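Local coordinates for uncharacterized protein (Nitrosospira multiformis, PDB 3LMF), which probably stores copper(I), as a cysteine-rich four-helix-bundle protein of the Csp family, although its function has not been established directly, at residues R27-H32 with R47-C52; G38-A43 with E89-M94; V76-C81 with Q103-C108. All blocks are in the same frame, centred on the assembly; numbering follows the deposited sequence.

Contact 1 (R27-H32 with R47-C52); sequences RMAMNH and RLMMNC
The methyl group of A29 is directed toward helix 47-52 and presses against M49, its CB lying 3.3 Å from M49 CG, tighter than ordinary carbon van der Waals contact. A residue this small suits the place, because a larger one would collide with M49 CB and CG, which already lie against the A29 methyl. M49 puts its CG roughly opposite the backbone N (chi1 -151°), and the bend at chi2 brings CE to 4.0 Å from M28 CB. On the other flank, M30 and M50 run across one another at about a right angle; the methyl M30 CE meets M50 SE at 3.7 Å, and the same selenium also lies 4.2 Å from A29 CB. Methionine, long and flexible, can bridge segments whose axes come no nearer than 9.5 Å; in the crystal all of these are selenomethionine. The helices belong to the four-helix bundle of the Csp fold, where 8-36 and 43-64 form the first hairpin and their segments run at 141° to each other. Farther into the bundle, M49 rests on C84 and C88 of helix 70-90 and on C97 of helix 95-112, whereas M50 packs on M50 of the second subunit. The first helix changes its winding at a wider pi-type turn over 29-32. There N31 ND2 donates to R27 O at 2.7 Å, and also hydrogen-bonds to L64 O of the fourth subunit.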
loop_
_atom_site.group_PDB
_atom_site.type_symbol
_atom_site.label_atom_id
_atom_site.label_comp_id
_atom_site.label_asym_id
_atom_site.label_seq_id
_atom_site.Cartn_x
_atom_site.Cartn_y
_atom_site.Cartn_z
ATOM N N ARG A 27 -13.887 1.624 2.902
ATOM C CA ARG A 27 -14.894 1.257 3.888
ATOM C C ARG A 27 -16.213 0.810 3.273
ATOM O O ARG A 27 -16.721 -0.273 3.573
ATOM C CB ARG A 27 -15.149 2.428 4.844
ATOM C CG ARG A 27 -16.286 2.186 5.836
ATOM C CD ARG A 27 -16.338 3.280 6.897
ATOM N NE ARG A 27 -16.577 4.611 6.336
ATOM C CZ ARG A 27 -17.746 5.029 5.856
ATOM N NH1 ARG A 27 -18.799 4.220 5.863
ATOM N NH2 ARG A 27 -17.866 6.260 5.376
HETATM N N MSE A 28 -16.761 1.637 2.399
HETATM C CA MSE A 28 -18.036 1.314 1.779
HETATM C C MSE A 28 -17.991 0.079 0.891
HETATM O O MSE A 28 -18.923 -0.731 0.897
HETATM C CB MSE A 28 -18.542 2.526 1.009
HETATM C CG MSE A 28 -18.596 3.745 1.897
HETATM SE SE MSE A 28 -20.042 4.909 1.476
HETATM C CE MSE A 28 -21.411 4.018 2.522
ATOM N N ALA A 29 -16.909 -0.074 0.139
ATOM C CA ALA A 29 -16.768 -1.229 -0.734
ATOM C C ALA A 29 -16.689 -2.527 0.070
ATOM O O ALA A 29 -17.387 -3.495 -0.230
ATOM C CB ALA A 29 -15.523 -1.081 -1.588
HETATM N N MSE A 30 -15.845 -2.533 1.099
HETATM C CA MSE A 30 -15.641 -3.711 1.938
HETATM C C MSE A 30 -16.743 -3.960 2.970
HETATM O O MSE A 30 -16.779 -5.012 3.611
HETATM C CB MSE A 30 -14.284 -3.609 2.638
HETATM C CG MSE A 30 -13.089 -3.665 1.683
HETATM SE SE MSE A 30 -12.921 -5.363 0.735
HETATM C CE MSE A 30 -13.861 -4.909 -0.900
ATOM N N ASN A 31 -17.640 -2.994 3.134
ATOM C CA ASN A 31 -18.735 -3.148 4.081
ATOM C C ASN A 31 -20.094 -3.028 3.399
ATOM O O ASN A 31 -20.670 -4.030 2.988
ATOM C CB ASN A 31 -18.596 -2.120 5.208
ATOM C CG ASN A 31 -17.388 -2.391 6.085
ATOM O OD1 ASN A 31 -17.381 -3.340 6.860
ATOM N ND2 ASN A 31 -16.350 -1.573 5.947
ATOM N N HIS A 32 -20.594 -1.803 3.266
ATOM C CA HIS A 32 -21.895 -1.554 2.645
ATOM C C HIS A 32 -22.142 -2.361 1.363
ATOM O O HIS A 32 -23.078 -3.160 1.297
ATOM C CB HIS A 32 -22.050 -0.061 2.340
ATOM C CG HIS A 32 -23.410 0.319 1.833
ATOM N ND1 HIS A 32 -23.642 1.485 1.137
ATOM C CD2 HIS A 32 -24.607 -0.308 1.929
ATOM C CE1 HIS A 32 -24.926 1.559 0.824
ATOM N NE2 HIS A 32 -25.531 0.485 1.293
ATOM N N ARG A 47 -14.388 -3.151 -8.619
ATOM C CA ARG A 47 -13.010 -2.898 -9.043
ATOM C C ARG A 47 -12.728 -1.411 -8.965
ATOM O O ARG A 47 -11.701 -0.980 -8.435
ATOM C CB ARG A 47 -12.752 -3.296 -10.497
ATOM C CG ARG A 47 -12.628 -4.752 -10.804
ATOM C CD ARG A 47 -11.920 -4.928 -12.145
ATOM N NE ARG A 47 -12.023 -6.298 -12.622
ATOM C CZ ARG A 47 -13.026 -6.757 -13.359
ATOM N NH1 ARG A 47 -14.016 -5.948 -13.716
ATOM N NH2 ARG A 47 -13.052 -8.033 -13.719
ATOM N N LEU A 48 -13.637 -0.629 -9.534
ATOM C CA LEU A 48 -13.477 0.816 -9.552
ATOM C C LEU A 48 -13.356 1.342 -8.128
ATOM O O LEU A 48 -12.496 2.165 -7.831
ATOM C CB LEU A 48 -14.665 1.472 -10.260
ATOM C CG LEU A 48 -14.477 2.941 -10.652
ATOM C CD1 LEU A 48 -13.160 3.122 -11.396
ATOM C CD2 LEU A 48 -15.647 3.376 -11.527
HETATM N N MSE A 49 -14.213 0.839 -7.250
HETATM C CA MSE A 49 -14.206 1.253 -5.863
HETATM C C MSE A 49 -12.825 1.044 -5.243
HETATM O O MSE A 49 -12.277 1.950 -4.611
HETATM C CB MSE A 49 -15.241 0.456 -5.083
HETATM C CG MSE A 49 -15.799 1.210 -3.918
HETATM SE SE MSE A 49 -16.979 2.622 -4.517
HETATM C CE MSE A 49 -18.101 2.634 -2.948
HETATM N N MSE A 50 -12.267 -0.151 -5.430
HETATM C CA MSE A 50 -10.952 -0.475 -4.891
HETATM C C MSE A 50 -9.847 0.306 -5.595
HETATM O O MSE A 50 -8.871 0.720 -4.961
HETATM C CB MSE A 50 -10.683 -1.983 -5.002
HETATM C CG MSE A 50 -11.604 -2.847 -4.144
HETATM SE SE MSE A 50 -11.587 -2.325 -2.269
HETATM C CE MSE A 50 -9.731 -2.733 -1.882
ATOM N N ASN A 51 -9.996 0.502 -6.902
ATOM C CA ASN A 51 -9.011 1.253 -7.681
ATOM C C ASN A 51 -8.963 2.673 -7.147
ATOM O O ASN A 51 -7.894 3.233 -6.925
ATOM C CB ASN A 51 -9.403 1.296 -9.161
ATOM C CG ASN A 51 -9.162 -0.021 -9.872
ATOM O OD1 ASN A 51 -9.565 -0.200 -11.022
ATOM N ND2 ASN A 51 -8.495 -0.944 -9.198
ATOM N N CYS A 52 -10.141 3.252 -6.945
ATOM C CA CYS A 52 -10.236 4.607 -6.439
ATOM C C CYS A 52 -9.560 4.723 -5.076
ATOM O O CYS A 52 -8.801 5.665 -4.839
ATOM C CB CYS A 52 -11.701 5.037 -6.343
ATOM S SG CYS A 52 -11.934 6.767 -5.882
#

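Contact 2 (G38-A43 with E89-M94); sequences GKHVEA and EQLDGM
The imidazole of H40 reaches into the turn formed by L91, D92 and M94, at the end of the four-helix bundle where two interhelical loops meet: the loop within 38-43 leads from helix 8-36 into helix 43-64, and residues 91-94, following the end of helix 70-90, lead into helix 95-112. L91 lies over one face of the ring in a CH-pi contact, with L91 CG 3.9 Å from the H40 ring centroid and only 16° off the ring normal; a branched aliphatic residue is well shaped to cover a flat ring. Its CB lies farther out, past the CE1 corner, L91 CB being 3.3 Å from H40 CE1. M94, a selenomethionine, takes the edge instead, its SE 4.5 Å from the centroid of the H40 ring and 89° off the normal. CG of H40 is anti to the carbonyl carbon, a turn that carries the ring across to this loop. H32 of helix 8-36 meets the same ring with its plane at about 45°. With an alanine at H40, L91 and M94 would probably lose the flat group they pack on, leaving a gap between them. This gathering of histidines and methionines recalls the bundle end of copper-storing relatives through which copper(I) is thought to enter. ND1 of H40 is buried without a polar partner. Nearer the solvent, K39 contributes its aliphatic base: K39 CB touches L91 CD1 at 3.6 Å. In the plane of the imidazole, the carbonyl oxygen D92 O stands 3.5 Å from H40 CE1.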
loop_
_atom_site.group_PDB
_atom_site.type_symbol
_atom_site.label_atom_id
_atom_site.label_comp_id
_atom_site.label_asym_id
_atom_site.label_seq_id
_atom_site.Cartn_x
_atom_site.Cartn_y
_atom_site.Cartn_z
ATOM N N GLY A 38 -25.999 -7.856 -5.017
ATOM C CA GLY A 38 -26.651 -7.337 -6.205
ATOM C C GLY A 38 -25.762 -6.492 -7.097
ATOM O O GLY A 38 -24.684 -6.923 -7.509
ATOM N N LYS A 39 -26.223 -5.282 -7.400
ATOM C CA LYS A 39 -25.475 -4.364 -8.251
ATOM C C LYS A 39 -24.270 -3.765 -7.517
ATOM O O LYS A 39 -23.308 -3.324 -8.147
ATOM C CB LYS A 39 -26.396 -3.242 -8.737
ATOM C CG LYS A 39 -27.617 -3.726 -9.511
ATOM C CD LYS A 39 -28.572 -2.578 -9.828
ATOM C CE LYS A 39 -27.918 -1.527 -10.717
ATOM N NZ LYS A 39 -28.830 -0.381 -11.003
ATOM N N HIS A 40 -24.333 -3.751 -6.188
ATOM C CA HIS A 40 -23.254 -3.216 -5.358
ATOM C C HIS A 40 -21.976 -4.042 -5.473
ATOM O O HIS A 40 -20.886 -3.553 -5.170
ATOM C CB HIS A 40 -23.676 -3.187 -3.889
ATOM C CG HIS A 40 -24.506 -2.001 -3.515
ATOM N ND1 HIS A 40 -23.958 -0.772 -3.215
ATOM C CD2 HIS A 40 -25.845 -1.860 -3.379
ATOM C CE1 HIS A 40 -24.924 0.074 -2.904
ATOM N NE2 HIS A 40 -26.079 -0.560 -2.997
ATOM N N VAL A 41 -22.107 -5.291 -5.908
ATOM C CA VAL A 41 -20.949 -6.162 -6.027
ATOM C C VAL A 41 -20.642 -6.515 -7.477
ATOM O O VAL A 41 -19.939 -7.484 -7.756
ATOM C CB VAL A 41 -21.163 -7.451 -5.200
ATOM C CG1 VAL A 41 -19.859 -8.224 -5.075
ATOM C CG2 VAL A 41 -21.693 -7.091 -3.820
ATOM N N GLU A 42 -21.169 -5.715 -8.399
ATOM C CA GLU A 42 -20.933 -5.938 -9.819
ATOM C C GLU A 42 -19.449 -5.718 -10.105
ATOM O O GLU A 42 -18.853 -4.752 -9.627
ATOM C CB GLU A 42 -21.795 -4.979 -10.650
ATOM C CG GLU A 42 -21.806 -5.283 -12.140
ATOM C CD GLU A 42 -20.577 -4.761 -12.865
ATOM O OE1 GLU A 42 -20.115 -5.430 -13.818
ATOM O OE2 GLU A 42 -20.081 -3.673 -12.493
ATOM N N ALA A 43 -18.863 -6.617 -10.887
ATOM C CA ALA A 43 -17.442 -6.561 -11.225
ATOM C C ALA A 43 -16.853 -5.168 -11.462
ATOM O O ALA A 43 -15.948 -4.749 -10.740
ATOM C CB ALA A 43 -17.165 -7.450 -12.432
ATOM N N GLU A 89 -23.407 6.737 -8.344
ATOM C CA GLU A 89 -24.676 7.437 -8.550
ATOM C C GLU A 89 -25.803 6.440 -8.814
ATOM O O GLU A 89 -26.963 6.699 -8.492
ATOM C CB GLU A 89 -24.572 8.411 -9.731
ATOM C CG GLU A 89 -23.686 9.618 -9.477
ATOM C CD GLU A 89 -23.570 10.541 -10.687
ATOM O OE1 GLU A 89 -22.879 11.572 -10.576
ATOM O OE2 GLU A 89 -24.164 10.238 -11.743
ATOM N N GLN A 90 -25.444 5.301 -9.399
ATOM C CA GLN A 90 -26.395 4.240 -9.724
ATOM C C GLN A 90 -26.978 3.542 -8.488
ATOM O O GLN A 90 -28.161 3.203 -8.466
ATOM C CB GLN A 90 -25.719 3.179 -10.604
ATOM C CG GLN A 90 -26.360 2.957 -11.968
ATOM C CD GLN A 90 -25.862 3.930 -13.019
ATOM O OE1 GLN A 90 -24.645 3.920 -13.306
ATOM N NE2 GLN A 90 -26.686 4.700 -13.561
ATOM N N LEU A 91 -26.151 3.330 -7.466
ATOM C CA LEU A 91 -26.588 2.645 -6.249
ATOM C C LEU A 91 -27.120 3.554 -5.153
ATOM O O LEU A 91 -26.883 4.759 -5.160
ATOM C CB LEU A 91 -25.443 1.810 -5.677
ATOM C CG LEU A 91 -24.741 0.832 -6.619
ATOM C CD1 LEU A 91 -25.766 0.125 -7.495
ATOM C CD2 LEU A 91 -23.737 1.578 -7.468
ATOM N N ASP A 92 -27.833 2.964 -4.198
ATOM C CA ASP A 92 -28.398 3.735 -3.105
ATOM C C ASP A 92 -27.611 3.571 -1.812
ATOM O O ASP A 92 -26.955 2.552 -1.592
ATOM C CB ASP A 92 -29.856 3.333 -2.897
ATOM C CG ASP A 92 -30.013 1.858 -2.628
ATOM O OD1 ASP A 92 -29.610 1.410 -1.533
ATOM O OD2 ASP A 92 -30.528 1.145 -3.515
ATOM N N GLY A 93 -27.687 4.585 -0.956
ATOM C CA GLY A 93 -26.958 4.561 0.297
ATOM C C GLY A 93 -25.516 4.945 0.019
ATOM O O GLY A 93 -24.688 5.026 0.925
HETATM N N MSE A 94 -25.227 5.200 -1.250
HETATM C CA MSE A 94 -23.887 5.558 -1.687
HETATM C C MSE A 94 -23.689 7.066 -1.820
HETATM O O MSE A 94 -22.715 7.516 -2.422
HETATM C CB MSE A 94 -23.607 4.887 -3.032
HETATM C CG MSE A 94 -23.802 3.381 -3.021
HETATM SE SE MSE A 94 -22.390 2.519 -2.326
HETATM C CE MSE A 94 -21.414 2.373 -3.800
#

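Contact 3 (V76-C81 with Q103-C108); sequences VCAEIC and QCAEHC
C81 leaves helix 76-81 with its CB aimed at helix 103-108, in the antiparallel second hairpin of the four-helix bundle. The first atom, C81 CB, rests on A105 CB at 3.8 Å. Because C81 SG is anti to the carbonyl carbon (chi1 -74°), the chain then turns inward, and its tip comes to C104 SG at 3.7 Å, too far for a disulfide. One turn away the pairing recurs: C77 SG faces C108 SG at 3.9 Å, so the two CXXXC motifs, C77/C81 and C104/C108, bring four thiols together. Cysteines spaced in this way line the core of Csp proteins and bind copper(I) there, and the arrangement here is consistent with a similar copper-binding role. Cysteines of helix 8-36 (C18, C21) and C56 of helix 43-64 extend the same thiol-lined interior. Alanine suits the seam between the helices. With axes 7.9 Å apart and segments at 156°, A78 and A105 bring the backbones to a CA separation of 4.0 Å, a spacing that larger side chains would resist. A78 CB touches C108 CB at 3.8 Å and approaches the backbone oxygen A105 O at 3.4 Å.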
loop_
_atom_site.group_PDB
_atom_site.type_symbol
_atom_site.label_atom_id
_atom_site.label_comp_id
_atom_site.label_asym_id
_atom_site.label_seq_id
_atom_site.Cartn_x
_atom_site.Cartn_y
_atom_site.Cartn_z
ATOM N N VAL A 76 -4.255 11.729 -12.531
ATOM C CA VAL A 76 -4.797 10.408 -12.788
ATOM C C VAL A 76 -5.833 10.087 -11.720
ATOM O O VAL A 76 -6.881 9.500 -12.011
ATOM C CB VAL A 76 -3.687 9.350 -12.767
ATOM C CG1 VAL A 76 -4.279 7.956 -12.836
ATOM C CG2 VAL A 76 -2.746 9.587 -13.942
ATOM N N CYS A 77 -5.550 10.491 -10.486
ATOM C CA CYS A 77 -6.468 10.249 -9.387
ATOM C C CYS A 77 -7.809 10.941 -9.629
ATOM O O CYS A 77 -8.858 10.372 -9.342
ATOM C CB CYS A 77 -5.847 10.725 -8.069
ATOM S SG CYS A 77 -6.785 10.297 -6.573
ATOM N N ALA A 78 -7.782 12.162 -10.159
ATOM C CA ALA A 78 -9.027 12.894 -10.421
ATOM C C ALA A 78 -9.898 12.154 -11.429
ATOM O O ALA A 78 -11.117 12.084 -11.278
ATOM C CB ALA A 78 -8.720 14.294 -10.940
ATOM N N GLU A 79 -9.264 11.594 -12.452
ATOM C CA GLU A 79 -9.981 10.867 -13.485
ATOM C C GLU A 79 -10.694 9.643 -12.901
ATOM O O GLU A 79 -11.863 9.401 -13.199
ATOM C CB GLU A 79 -9.004 10.445 -14.578
ATOM C CG GLU A 79 -9.650 10.112 -15.898
ATOM C CD GLU A 79 -8.623 9.904 -16.998
ATOM O OE1 GLU A 79 -7.761 10.791 -17.176
ATOM O OE2 GLU A 79 -8.679 8.859 -17.680
ATOM N N ILE A 80 -9.993 8.885 -12.061
ATOM C CA ILE A 80 -10.564 7.691 -11.443
ATOM C C ILE A 80 -11.666 8.043 -10.445
ATOM O O ILE A 80 -12.662 7.334 -10.339
ATOM C CB ILE A 80 -9.456 6.862 -10.746
ATOM C CG1 ILE A 80 -8.450 6.397 -11.793
ATOM C CG2 ILE A 80 -10.058 5.678 -10.007
ATOM C CD1 ILE A 80 -7.174 5.816 -11.222
ATOM N N CYS A 81 -11.488 9.143 -9.722
ATOM C CA CYS A 81 -12.490 9.586 -8.758
ATOM C C CYS A 81 -13.796 9.958 -9.468
ATOM O O CYS A 81 -14.879 9.613 -8.992
ATOM C CB CYS A 81 -11.977 10.788 -7.954
ATOM S SG CYS A 81 -10.706 10.387 -6.692
ATOM N N GLN A 103 -15.360 15.825 -4.630
ATOM C CA GLN A 103 -14.488 16.780 -3.952
ATOM C C GLN A 103 -13.029 16.431 -4.209
ATOM O O GLN A 103 -12.247 17.278 -4.630
ATOM C CB GLN A 103 -14.746 16.776 -2.440
ATOM C CG GLN A 103 -13.761 17.652 -1.652
ATOM C CD GLN A 103 -13.857 17.477 -0.135
ATOM O OE1 GLN A 103 -13.653 16.375 0.395
ATOM N NE2 GLN A 103 -14.155 18.573 0.570
ATOM N N CYS A 104 -12.663 15.180 -3.961
ATOM C CA CYS A 104 -11.292 14.760 -4.172
ATOM C C CYS A 104 -10.845 15.034 -5.602
ATOM O O CYS A 104 -9.749 15.524 -5.828
ATOM C CB CYS A 104 -11.148 13.273 -3.829
ATOM S SG CYS A 104 -9.476 12.612 -4.008
ATOM N N ALA A 105 -11.706 14.718 -6.565
ATOM C CA ALA A 105 -11.398 14.925 -7.984
ATOM C C ALA A 105 -11.102 16.398 -8.289
ATOM O O ALA A 105 -10.226 16.714 -9.096
ATOM C CB ALA A 105 -12.555 14.442 -8.853
ATOM N N GLU A 106 -11.843 17.286 -7.638
ATOM C CA GLU A 106 -11.667 18.721 -7.815
ATOM C C GLU A 106 -10.319 19.174 -7.253
ATOM O O GLU A 106 -9.584 19.912 -7.913
ATOM C CB GLU A 106 -12.812 19.485 -7.133
ATOM C CG GLU A 106 -12.612 20.994 -7.093
ATOM C CD GLU A 106 -13.767 21.743 -6.437
ATOM O OE1 GLU A 106 -13.597 22.955 -6.173
ATOM O OE2 GLU A 106 -14.841 21.139 -6.196
ATOM N N HIS A 107 -9.991 18.746 -6.037
ATOM C CA HIS A 107 -8.704 19.131 -5.457
ATOM C C HIS A 107 -7.552 18.538 -6.251
ATOM O O HIS A 107 -6.537 19.193 -6.455
ATOM C CB HIS A 107 -8.582 18.679 -3.998
ATOM C CG HIS A 107 -9.425 19.468 -3.054
ATOM N ND1 HIS A 107 -10.668 19.047 -2.639
ATOM C CD2 HIS A 107 -9.220 20.674 -2.473
ATOM C CE1 HIS A 107 -11.194 19.958 -1.840
ATOM N NE2 HIS A 107 -10.337 20.956 -1.724
ATOM N N CYS A 108 -7.709 17.297 -6.695
ATOM C CA CYS A 108 -6.660 16.658 -7.458
ATOM C C CYS A 108 -6.441 17.391 -8.776
ATOM O O CYS A 108 -5.301 17.529 -9.222
ATOM C CB CYS A 108 -6.990 15.182 -7.688
ATOM S SG CYS A 108 -6.690 14.153 -6.206
#

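In the fold
Contact 1 joins helices 8-36 and 43-64, and contact 3 joins helices 70-90 and 95-112, so each ties one hairpin of the bundle; contact 2 brings together the loops that turn those hairpins. Along the chain, contact 1 closes before contact 3 opens, whereas contact 2 crosses both. Centres of contacts 1 and 2 are 10 Å apart and they touch, M49 CE lying 3.4 Å from M94 CE. Contact 3 is 16 Å from contact 1, centre to centre, and 20 Å from contact 2; C52 SG and C81 SG, 3.9 Å apart, link it to contact 1. A methionine- and histidine-rich end thus grades into a cysteine-lined core, consistent with copper storage.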